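Long-range contacts in hypothetical membrane protein (Corynebacterium glutamicum, PDB 6JSB), which binds heme through its HtaA-type domain and probably passes it along the heme-uptake machinery of the corynebacterial cell envelope: residues Y34-G39 against N81-D86; V75-H80 against L97-S102; L116-S121 against G136-L141. All coordinates share one frame; numbering follows the deposited sequence. Where two conformers were deposited one is given.

Interaction 1 (Y34-G39 against N81-D86); sequences YKYHGG and NHYSGD
The ring of Tyr36 meets Asn81-Asp86 along one edge: the carbonyl oxygens of Tyr83 and Gly85 lie there in the ring plane, CD2 standing 3.3 Å from Tyr83 O, while Lys35 CG rests over the rim of one face. Tyr83 runs beside it, the two planes 23° apart but slid so far that the rings barely overlap, and Tyr83 carries the backbone N of Gly85 over the centre of one face. Tyr34 has Asn81 N above its rim.

The polar anchor is Gly85 O, which takes Tyr36 OH at 2.9 Å and Lys35 NZ at 3.1 Å from opposite faces of its carbonyl plane. The Lys35 chain, extended as far as CE and bent at the last torsion (-71°), brings the ammonium there; Asp86 OD2 lies 3.9 Å from Lys35 NZ, a long salt bridge supplemented by a water bound to both. Another water ties Tyr36 N to Asn81 O and Tyr83 O. Asn81 OD1 shapes its own loop, closing an Asx turn on Tyr83 N.

Two loops meet here at the heme pocket, to which Tyr34 belongs: the run from helix 27-30 into strand 39-43 is joined to the loop that follows strand 68-81.

Interaction 2 (V75-H80 against L97-S102); sequences VHWTGH and LDLDFS. With HEM (protoporphyrin IX containing Fe), chain C.
Trp77 and Leu97 carry much of this antiparallel pairing of strands 68-81 and 95-109, part of the curled sheet of the HtaA domain, whose end forms one wall of the heme pocket. Trp77 is hydrogen-bonded through its backbone to Leu99 in both directions, with Trp77 N 2.8 Å from Leu99 O. Its indole, turned back beside the backbone N (chi1 -63°), is sandwiched: Val75 CG1 lies over the rim of one face and Leu99 CD2 over that of the other. CE3 approaches Leu99 CG, and the six-membered ring meets Phe101 obliquely, the planes 80° apart. Asn21 of helix 18-24 takes the indole NE1.

Leu97 lies two residues earlier on the same face of the sheet as Leu99, opposite Gly79. Its branch end turns to the porphyrin, CD1 coming 3.6 Å from HEM C4C, while its CB sits at the edge of the His80 ring. That ring lies over the heme, with HEM C3B above its centre, and is fixed by Tyr34 OH at ND1 and at NE2 by Tyr23 OH, the axial ligand of the iron, a second-shell contact consistent with His80 orienting the Tyr23 hydroxyl.

On the face bearing His76, Asp98 and Asp100 the side chains are polar, Asp100 pairing with Arg43. His76 NE2 donates to Asp98 OD1 at 2.7 Å; the oxygen lies in the imidazole plane, whereas His76 NE2 stands 36° out of the carboxylate plane.

Interaction 3 (L116-S121 against G136-L141); sequences LVDFKS and GTQAEL
Asp118 and Gln138 lock the kink at which the second strand changes direction. With Gln138 in the left-handed region of backbone angles, Gln138 and Ala139 both face Val117: a G1 beta bulge, which shifts the register by one residue between Val117 and Phe119. Asp118 OD1 holds that bend with two bonds. Gln138 N reaches Asp118 OD1 at 2.8 Å nearly along the C-O direction, and Gln138 NE2, 2.9 Å from the same Asp118 OD1, comes down from above the carboxylate plane. The amide can double back in this way because the glutamine chain folds at chi2 (-69°); its plane stands almost perpendicular to the carboxylate, 87° away. Asn103 and Thr105 of strand 95-109 engage the rest of the amide, and Asn103 also binds Asp118 OD2.

On the face of Val117 and Phe119 the contact is apolar. The phenyl group of Phe119 stands between its own backbone N and carbonyl carbon (chi1 72°), which tips it over the neighbouring strand, where Gly136 N lies over the ring centre and Ala139 CB sits at the edge, 3.6 Å from Phe119 CE2. Gly136 lets the ring lie flat on the backbone. On the other face of the sheet, Leu116 runs alongside the extended Glu140, Leu116 CD2 touching Glu140 CG at 3.5 Å.

Backbone bonds link Val117 with Ala139 within the bulge and Phe119 with Gly136 beyond it. Strand 112-122 thereby pairs with strands 133-136 and 139-146 in turn, and has strand 95-109 as another neighbour.

Overall arrangement
The three contacts run from the heme end of the HtaA domain into its sheet. Interaction 2 is the buried one; interactions 1 and 3 lie at the surface, and chemistry follows place: waters, a lysine and tyrosine hydroxyls join the loops of interaction 1, regular ladder bonds and apolar packing hold interaction 2, and a bulge held by a carboxylate marks interaction 3. Interactions 1 and 2 share strand 68-81 and meet where Gly39 O receives Thr78 N. Interactions 2 and 3 are linked by neighbouring strands 95-109 and 112-122, through Asp100 N to Lys120 O and Ser102 N to Asp118 O. Interactions 1 and 3, about 27 Å apart between centres, do not touch.

Interaction 1 (Y34-G39 against N81-D86)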
loop_
_atom_site.group_PDB
_atom_site.type_symbol
_atom_site.label_atom_id
_atom_site.label_comp_id
_atom_site.label_asym_id
_atom_site.label_seq_id
_atom_site.Cartn_x
_atom_site.Cartn_y
_atom_site.Cartn_z
ATOM N N TYR A 34 -19.024 -12.504 -13.202
ATOM C CA TYR A 34 -17.786 -13.274 -13.282
ATOM C C TYR A 34 -17.958 -14.657 -12.678
ATOM O O TYR A 34 -18.459 -14.788 -11.553
ATOM C CB TYR A 34 -16.660 -12.505 -12.563
ATOM C CG TYR A 34 -16.491 -11.172 -13.202
ATOM C CD1 TYR A 34 -16.102 -11.083 -14.520
ATOM C CD2 TYR A 34 -16.734 -9.991 -12.492
ATOM C CE1 TYR A 34 -15.948 -9.846 -15.150
ATOM C CE2 TYR A 34 -16.567 -8.718 -13.117
ATOM C CZ TYR A 34 -16.197 -8.667 -14.433
ATOM O OH TYR A 34 -16.044 -7.454 -15.074
ATOM N N LYS A 35 -17.521 -15.688 -13.444
ATOM C CA LYS A 35 -17.568 -17.063 -12.959
ATOM C C LYS A 35 -16.621 -17.292 -11.790
ATOM O O LYS A 35 -16.966 -18.017 -10.845
ATOM C CB LYS A 35 -17.209 -18.018 -14.103
ATOM C CG LYS A 35 -17.271 -19.485 -13.699
ATOM C CD LYS A 35 -17.166 -20.359 -14.983
ATOM C CE LYS A 35 -17.548 -21.807 -14.748
ATOM N NZ LYS A 35 -16.517 -22.495 -13.955
ATOM N N TYR A 36 -15.404 -16.734 -11.864
ATOM C CA TYR A 36 -14.381 -16.898 -10.843
ATOM C C TYR A 36 -14.174 -15.571 -10.124
ATOM O O TYR A 36 -14.151 -14.506 -10.756
ATOM C CB TYR A 36 -13.044 -17.343 -11.462
ATOM C CG TYR A 36 -13.155 -18.721 -12.016
ATOM C CD1 TYR A 36 -13.082 -19.833 -11.185
ATOM C CD2 TYR A 36 -13.342 -18.899 -13.365
ATOM C CE1 TYR A 36 -13.214 -21.131 -11.711
ATOM C CE2 TYR A 36 -13.460 -20.197 -13.917
ATOM C CZ TYR A 36 -13.392 -21.286 -13.084
ATOM O OH TYR A 36 -13.517 -22.570 -13.651
ATOM N N HIS A 37 -14.046 -15.629 -8.804
ATOM C CA HIS A 37 -13.933 -14.409 -8.028
ATOM C C HIS A 37 -12.582 -14.353 -7.362
ATOM O O HIS A 37 -12.004 -15.397 -7.041
ATOM C CB HIS A 37 -15.000 -14.365 -6.933
ATOM C CG HIS A 37 -16.363 -14.096 -7.468
ATOM N ND1 HIS A 37 -17.498 -14.131 -6.674
ATOM C CD2 HIS A 37 -16.779 -13.790 -8.716
ATOM C CE1 HIS A 37 -18.559 -13.879 -7.427
ATOM N NE2 HIS A 37 -18.151 -13.687 -8.674
ATOM N N GLY A 38 -12.117 -13.132 -7.145
ATOM C CA GLY A 38 -10.879 -12.929 -6.432
ATOM C C GLY A 38 -11.140 -12.296 -5.079
ATOM O O GLY A 38 -12.066 -12.713 -4.360
ATOM N N GLY A 39 -10.401 -11.269 -4.738
ATOM C CA GLY A 39 -10.589 -10.650 -3.441
ATOM C C GLY A 39 -9.249 -10.128 -2.989
ATOM O O GLY A 39 -8.460 -9.646 -3.810
ATOM N N ASN A 81 -12.438 -11.200 -13.351
ATOM C CA ASN A 81 -11.836 -12.366 -13.978
ATOM C C ASN A 81 -12.441 -12.660 -15.347
ATOM O O ASN A 81 -13.629 -12.958 -15.471
ATOM C CB ASN A 81 -11.967 -13.607 -13.106
ATOM C CG ASN A 81 -10.967 -14.662 -13.536
ATOM O OD1 ASN A 81 -11.077 -15.191 -14.656
ATOM N ND2 ASN A 81 -9.959 -14.918 -12.722
ATOM N N HIS A 82 -11.586 -12.667 -16.364
ATOM C CA HIS A 82 -12.002 -12.769 -17.759
ATOM C C HIS A 82 -12.237 -14.206 -18.207
ATOM O O HIS A 82 -12.660 -14.443 -19.364
ATOM C CB HIS A 82 -10.901 -12.128 -18.584
ATOM C CG HIS A 82 -11.214 -11.985 -20.034
ATOM N ND1 HIS A 82 -12.294 -11.260 -20.488
ATOM C CD2 HIS A 82 -10.564 -12.438 -21.132
ATOM C CE1 HIS A 82 -12.311 -11.292 -21.813
ATOM N NE2 HIS A 82 -11.275 -12.002 -22.226
ATOM N N TYR A 83 -11.928 -15.185 -17.359
ATOM C CA TYR A 83 -11.964 -16.594 -17.774
ATOM C C TYR A 83 -13.270 -17.246 -17.340
ATOM O O TYR A 83 -13.654 -17.122 -16.168
ATOM C CB TYR A 83 -10.772 -17.328 -17.150
ATOM C CG TYR A 83 -10.784 -18.806 -17.422
ATOM C CD1 TYR A 83 -10.474 -19.308 -18.679
ATOM C CD2 TYR A 83 -11.106 -19.679 -16.415
ATOM C CE1 TYR A 83 -10.484 -20.708 -18.928
ATOM C CE2 TYR A 83 -11.126 -21.051 -16.627
ATOM C CZ TYR A 83 -10.824 -21.571 -17.876
ATOM O OH TYR A 83 -10.879 -22.940 -18.067
ATOM N N SER A 84 -13.929 -17.973 -18.263
ATOM C CA SER A 84 -15.209 -18.585 -17.899
ATOM C C SER A 84 -15.254 -20.063 -18.260
ATOM O O SER A 84 -16.348 -20.652 -18.331
ATOM C CB SER A 84 -16.376 -17.845 -18.554
ATOM O OG SER A 84 -16.203 -17.758 -19.942
ATOM N N GLY A 85 -14.098 -20.677 -18.499
ATOM C CA GLY A 85 -14.004 -22.115 -18.700
ATOM C C GLY A 85 -14.141 -22.869 -17.379
ATOM O O GLY A 85 -14.478 -22.306 -16.338
ATOM N N ASP A 86 -13.888 -24.182 -17.442
ATOM C CA ASP A 86 -14.106 -25.080 -16.303
ATOM C C ASP A 86 -12.814 -25.490 -15.638
ATOM O O ASP A 86 -12.847 -26.266 -14.680
ATOM C CB ASP A 86 -14.883 -26.358 -16.752
ATOM C CG ASP A 86 -16.219 -26.024 -17.352
ATOM O OD1 ASP A 86 -16.493 -26.484 -18.468
ATOM O OD2 ASP A 86 -16.958 -25.239 -16.719
HETATM O O HOH W 1 -17.094 -25.299 -13.984
HETATM O O HOH W 2 -13.693 -11.823 -10.779
HETATM O O HOH W 3 -14.688 -15.461 -14.361
#

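Interaction 2 (V75-H80 against L97-S102)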
loop_
_atom_site.group_PDB
_atom_site.type_symbol
_atom_site.label_atom_id
_atom_site.label_comp_id
_atom_site.label_asym_id
_atom_site.label_seq_id
_atom_site.Cartn_x
_atom_site.Cartn_y
_atom_site.Cartn_z
ATOM N N VAL A 75 0.083 -6.817 -0.044
ATOM C CA VAL A 75 -1.366 -6.983 -0.227
ATOM C C VAL A 75 -1.642 -7.195 -1.711
ATOM O O VAL A 75 -1.069 -6.499 -2.548
ATOM C CB VAL A 75 -2.153 -5.761 0.283
ATOM C CG1 VAL A 75 -3.628 -5.963 -0.000
ATOM C CG2 VAL A 75 -1.905 -5.551 1.796
ATOM N N HIS A 76 -2.532 -8.143 -2.034
ATOM C CA HIS A 76 -2.813 -8.502 -3.434
ATOM C C HIS A 76 -4.316 -8.388 -3.632
ATOM O O HIS A 76 -5.078 -9.066 -2.915
ATOM C CB HIS A 76 -2.367 -9.956 -3.677
ATOM C CG HIS A 76 -2.468 -10.414 -5.096
ATOM N ND1 HIS A 76 -2.617 -11.750 -5.413
ATOM C CD2 HIS A 76 -2.430 -9.740 -6.270
ATOM C CE1 HIS A 76 -2.665 -11.879 -6.735
ATOM N NE2 HIS A 76 -2.540 -10.680 -7.283
ATOM N N TRP A 77 -4.757 -7.588 -4.610
ATOM C CA TRP A 77 -6.179 -7.481 -4.951
ATOM C C TRP A 77 -6.425 -8.103 -6.328
ATOM O O TRP A 77 -5.650 -7.856 -7.271
ATOM C CB TRP A 77 -6.612 -6.028 -5.073
ATOM C CG TRP A 77 -6.532 -5.156 -3.841
ATOM C CD1 TRP A 77 -7.609 -4.727 -3.088
ATOM C CD2 TRP A 77 -5.373 -4.481 -3.315
ATOM N NE1 TRP A 77 -7.177 -3.871 -2.098
ATOM C CE2 TRP A 77 -5.799 -3.726 -2.203
ATOM C CE3 TRP A 77 -3.993 -4.489 -3.657
ATOM C CZ2 TRP A 77 -4.911 -2.922 -1.452
ATOM C CZ3 TRP A 77 -3.118 -3.715 -2.928
ATOM C CH2 TRP A 77 -3.573 -2.945 -1.812
ATOM N N THR A 78 -7.527 -8.843 -6.473
ATOM C CA THR A 78 -7.836 -9.447 -7.770
ATOM C C THR A 78 -9.334 -9.316 -8.031
ATOM O O THR A 78 -10.155 -9.614 -7.159
ATOM C CB THR A 78 -7.458 -10.950 -7.812
ATOM O OG1 THR A 78 -7.791 -11.596 -6.588
ATOM C CG2 THR A 78 -5.918 -11.109 -7.998
ATOM N N GLY A 79 -9.682 -8.900 -9.243
ATOM C CA GLY A 79 -11.079 -8.863 -9.662
ATOM C C GLY A 79 -11.238 -8.859 -11.181
ATOM O O GLY A 79 -10.268 -8.932 -11.942
ATOM N N HIS A 80 -12.497 -8.848 -11.632
ATOM C CA HIS A 80 -12.807 -8.823 -13.063
ATOM C C HIS A 80 -12.145 -9.992 -13.801
ATOM O O HIS A 80 -11.493 -9.817 -14.816
ATOM C CB HIS A 80 -12.406 -7.469 -13.726
ATOM C CG HIS A 80 -13.121 -6.289 -13.132
ATOM N ND1 HIS A 80 -14.424 -5.962 -13.464
ATOM C CD2 HIS A 80 -12.692 -5.338 -12.253
ATOM C CE1 HIS A 80 -14.776 -4.880 -12.765
ATOM N NE2 HIS A 80 -13.742 -4.487 -12.034
ATOM N N LEU A 97 -8.193 -6.982 -13.304
ATOM C CA LEU A 97 -7.661 -6.136 -12.256
ATOM C C LEU A 97 -6.800 -7.050 -11.386
ATOM O O LEU A 97 -7.290 -8.035 -10.790
ATOM C CB LEU A 97 -8.784 -5.452 -11.460
ATOM C CG LEU A 97 -8.322 -4.401 -10.452
ATOM C CD1 LEU A 97 -9.603 -3.673 -10.042
ATOM C CD2 LEU A 97 -7.641 -5.053 -9.217
ATOM N N ASP A 98 -5.493 -6.789 -11.362
ATOM C CA ASP A 98 -4.601 -7.658 -10.588
ATOM C C ASP A 98 -3.470 -6.765 -10.092
ATOM O O ASP A 98 -2.595 -6.372 -10.871
ATOM C CB ASP A 98 -4.090 -8.817 -11.462
ATOM C CG ASP A 98 -3.352 -9.884 -10.673
ATOM O OD1 ASP A 98 -2.645 -9.546 -9.697
ATOM O OD2 ASP A 98 -3.416 -11.099 -11.064
ATOM N N LEU A 99 -3.555 -6.404 -8.823
ATOM C CA LEU A 99 -2.756 -5.320 -8.228
ATOM C C LEU A 99 -2.063 -5.824 -6.962
ATOM O O LEU A 99 -2.688 -6.479 -6.121
ATOM C CB LEU A 99 -3.701 -4.159 -7.839
ATOM C CG LEU A 99 -3.078 -3.057 -6.970
ATOM C CD1 LEU A 99 -1.991 -2.244 -7.696
ATOM C CD2 LEU A 99 -4.204 -2.084 -6.544
ATOM N N ASP A 100 -0.782 -5.526 -6.810
ATOM C CA ASP A 100 -0.054 -5.969 -5.630
ATOM C C ASP A 100 0.805 -4.818 -5.148
ATOM O O ASP A 100 1.510 -4.206 -5.967
ATOM C CB ASP A 100 0.832 -7.151 -5.967
ATOM C CG ASP A 100 1.381 -7.809 -4.743
ATOM O OD1 ASP A 100 0.818 -8.848 -4.283
ATOM O OD2 ASP A 100 2.414 -7.329 -4.223
ATOM N N PHE A 101 0.711 -4.465 -3.857
ATOM C CA PHE A 101 1.589 -3.478 -3.232
ATOM C C PHE A 101 2.412 -4.183 -2.169
ATOM O O PHE A 101 1.846 -4.890 -1.339
ATOM C CB PHE A 101 0.792 -2.358 -2.540
ATOM C CG PHE A 101 0.133 -1.359 -3.466
ATOM C CD1 PHE A 101 0.711 -1.001 -4.655
ATOM C CD2 PHE A 101 -0.973 -0.650 -3.072
ATOM C CE1 PHE A 101 0.140 0.021 -5.472
ATOM C CE2 PHE A 101 -1.574 0.333 -3.919
ATOM C CZ PHE A 101 -1.008 0.653 -5.113
ATOM N N SER A 102 3.723 -3.907 -2.117
ATOM C CA SER A 102 4.488 -4.567 -1.059
ATOM C C SER A 102 5.646 -3.670 -0.634
ATOM O O SER A 102 6.019 -2.728 -1.334
ATOM C CB SER A 102 4.966 -5.948 -1.480
ATOM O OG SER A 102 5.859 -5.863 -2.572
HETATM C CHA HEM C . -13.967 1.739 -10.376
HETATM C CHB HEM C . -15.437 -1.440 -13.728
HETATM C CHC HEM C . -10.765 -2.674 -14.469
HETATM C CHD HEM C . -9.340 0.297 -10.844
HETATM C C1A HEM C . -14.737 1.034 -11.281
HETATM C C2A HEM C . -16.147 1.293 -11.500
HETATM C C3A HEM C . -16.596 0.412 -12.425
HETATM C C4A HEM C . -15.448 -0.411 -12.806
HETATM C CMA HEM C . -18.041 0.278 -12.997
HETATM C CAA HEM C . -16.939 2.405 -10.779
HETATM C CBA HEM C . -17.632 1.830 -9.553
HETATM C CGA HEM C . -18.107 2.964 -8.672
HETATM O O1A HEM C . -18.812 2.671 -7.666
HETATM O O2A HEM C . -17.758 4.148 -8.980
HETATM C C1B HEM C . -14.308 -2.046 -14.205
HETATM C C2B HEM C . -14.283 -3.078 -15.242
HETATM C C3B HEM C . -13.000 -3.418 -15.458
HETATM C C4B HEM C . -12.151 -2.641 -14.545
HETATM C CMB HEM C . -15.578 -3.577 -15.944
HETATM C CAB HEM C . -12.401 -4.460 -16.448
HETATM C CBB HEM C . -13.138 -5.458 -16.947
HETATM C C1C HEM C . -9.961 -1.992 -13.549
HETATM C C2C HEM C . -8.529 -2.120 -13.426
HETATM C C3C HEM C . -8.121 -1.341 -12.396
HETATM C C4C HEM C . -9.293 -0.638 -11.881
HETATM C CMC HEM C . -7.639 -3.095 -14.243
HETATM C CAC HEM C . -6.674 -1.276 -11.942
HETATM C CBC HEM C . -6.424 -1.058 -10.659
HETATM C C1D HEM C . -10.484 0.945 -10.428
HETATM C C2D HEM C . -10.518 1.961 -9.400
HETATM C C3D HEM C . -11.792 2.381 -9.247
HETATM C C4D HEM C . -12.620 1.618 -10.168
HETATM C CMD HEM C . -9.250 2.482 -8.691
HETATM C CAD HEM C . -12.284 3.470 -8.245
HETATM C CBD HEM C . -12.796 2.713 -6.992
HETATM C CGD HEM C . -13.240 3.765 -5.979
HETATM O O1D HEM C . -14.335 4.377 -6.229
HETATM O O2D HEM C . -12.472 3.968 -4.975
HETATM N NA HEM C . -14.304 -0.017 -12.116
HETATM N NB HEM C . -13.008 -1.849 -13.789
HETATM N NC HEM C . -10.389 -1.057 -12.601
HETATM N ND HEM C . -11.775 0.759 -10.839
HETATM FE FE HEM C . -12.303 -0.748 -12.181
#

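Interaction 3 (L116-S121 against G136-L141)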
loop_
_atom_site.group_PDB
_atom_site.type_symbol
_atom_site.label_atom_id
_atom_site.label_comp_id
_atom_site.label_asym_id
_atom_site.label_seq_id
_atom_site.Cartn_x
_atom_site.Cartn_y
_atom_site.Cartn_z
ATOM N N LEU A 116 6.589 5.328 -0.910
ATOM C CA LEU A 116 7.162 4.478 -1.944
ATOM C C LEU A 116 6.605 3.077 -1.799
ATOM O O LEU A 116 6.376 2.612 -0.685
ATOM C CB LEU A 116 8.680 4.394 -1.823
ATOM C CG LEU A 116 9.393 5.745 -1.704
ATOM C CD1 LEU A 116 10.928 5.534 -1.685
ATOM C CD2 LEU A 116 9.031 6.571 -2.848
ATOM N N VAL A 117 6.393 2.376 -2.919
ATOM C CA VAL A 117 5.888 1.003 -2.811
ATOM C C VAL A 117 6.454 0.193 -3.960
ATOM O O VAL A 117 6.704 0.698 -5.036
ATOM C CB VAL A 117 4.338 0.868 -2.851
ATOM C CG1 VAL A 117 3.690 1.455 -1.605
ATOM C CG2 VAL A 117 3.730 1.417 -4.138
ATOM N N ASP A 118 6.645 -1.107 -3.707
ATOM C CA ASP A 118 6.869 -2.048 -4.799
ATOM C C ASP A 118 5.505 -2.443 -5.358
ATOM O O ASP A 118 4.606 -2.847 -4.589
ATOM C CB ASP A 118 7.561 -3.320 -4.322
ATOM C CG ASP A 118 8.939 -3.105 -3.767
ATOM O OD1 ASP A 118 9.526 -2.012 -3.939
ATOM O OD2 ASP A 118 9.443 -4.071 -3.141
ATOM N N PHE A 119 5.310 -2.286 -6.667
ATOM C CA PHE A 119 3.960 -2.566 -7.212
ATOM C C PHE A 119 4.051 -3.446 -8.435
ATOM O O PHE A 119 5.071 -3.501 -9.131
ATOM C CB PHE A 119 3.124 -1.304 -7.592
ATOM C CG PHE A 119 3.611 -0.589 -8.832
ATOM C CD1 PHE A 119 3.138 -0.944 -10.091
ATOM C CD2 PHE A 119 4.510 0.423 -8.712
ATOM C CE1 PHE A 119 3.601 -0.325 -11.264
ATOM C CE2 PHE A 119 4.962 1.093 -9.876
ATOM C CZ PHE A 119 4.521 0.705 -11.139
ATOM N N LYS A 120 2.966 -4.211 -8.624
ATOM C CA LYS A 120 2.801 -5.004 -9.829
ATOM C C LYS A 120 1.308 -4.907 -10.128
ATOM O O LYS A 120 0.476 -5.337 -9.300
ATOM C CB LYS A 120 3.268 -6.463 -9.565
ATOM C CG LYS A 120 3.099 -7.426 -10.730
ATOM C CD LYS A 120 3.385 -8.882 -10.206
ATOM C CE LYS A 120 3.295 -9.976 -11.313
ATOM N NZ LYS A 120 2.990 -11.289 -10.674
ATOM N N SER A 121 0.943 -4.282 -11.245
ATOM C CA SER A 121 -0.475 -4.020 -11.515
ATOM C C SER A 121 -0.750 -4.160 -13.007
ATOM O O SER A 121 -0.065 -3.531 -13.815
ATOM C CB SER A 121 -0.818 -2.594 -11.063
ATOM O OG SER A 121 -2.207 -2.332 -11.291
ATOM N N GLY A 136 7.034 -1.677 -10.646
ATOM C CA GLY A 136 7.968 -0.679 -10.139
ATOM C C GLY A 136 8.511 -1.108 -8.797
ATOM O O GLY A 136 7.813 -1.742 -7.994
ATOM N N THR A 137 9.770 -0.788 -8.545
ATOM C CA THR A 137 10.389 -1.066 -7.256
ATOM C C THR A 137 10.561 0.258 -6.525
ATOM O O THR A 137 11.205 1.176 -7.068
ATOM C CB THR A 137 11.748 -1.731 -7.451
ATOM O OG1 THR A 137 11.537 -3.008 -8.085
ATOM C CG2 THR A 137 12.456 -1.906 -6.092
ATOM N N GLN A 138 9.975 0.364 -5.318
ATOM C CA GLN A 138 10.021 1.604 -4.509
ATOM C C GLN A 138 9.629 2.810 -5.349
ATOM O O GLN A 138 10.302 3.874 -5.351
ATOM C CB GLN A 138 11.392 1.810 -3.864
ATOM C CG GLN A 138 11.750 0.641 -2.934
ATOM C CD GLN A 138 10.874 0.634 -1.718
ATOM O OE1 GLN A 138 11.003 1.499 -0.860
ATOM N NE2 GLN A 138 9.975 -0.322 -1.639
ATOM N N ALA A 139 8.515 2.651 -6.044
ATOM C CA ALA A 139 8.004 3.742 -6.859
ATOM C C ALA A 139 7.211 4.725 -6.001
ATOM O O ALA A 139 6.566 4.332 -5.028
ATOM C CB ALA A 139 7.123 3.175 -7.963
ATOM N N GLU A 140 7.184 6.018 -6.420
ATOM C CA GLU A 140 6.427 7.025 -5.641
ATOM C C GLU A 140 4.943 6.911 -5.970
ATOM O O GLU A 140 4.513 7.341 -7.048
ATOM C CB GLU A 140 6.919 8.436 -5.965
ATOM C CG GLU A 140 8.384 8.585 -5.679
ATOM C CD GLU A 140 8.906 10.021 -6.021
ATOM O OE1 GLU A 140 10.106 10.199 -5.836
ATOM O OE2 GLU A 140 8.096 10.934 -6.357
ATOM N N LEU A 141 4.168 6.375 -5.016
ATOM C CA LEU A 141 2.738 6.195 -5.195
ATOM C C LEU A 141 1.972 7.413 -4.721
ATOM O O LEU A 141 0.941 7.755 -5.309
ATOM C CB LEU A 141 2.292 4.973 -4.394
ATOM C CG LEU A 141 0.787 4.698 -4.489
ATOM C CD1 LEU A 141 0.388 4.155 -5.837
ATOM C CD2 LEU A 141 0.343 3.701 -3.362
#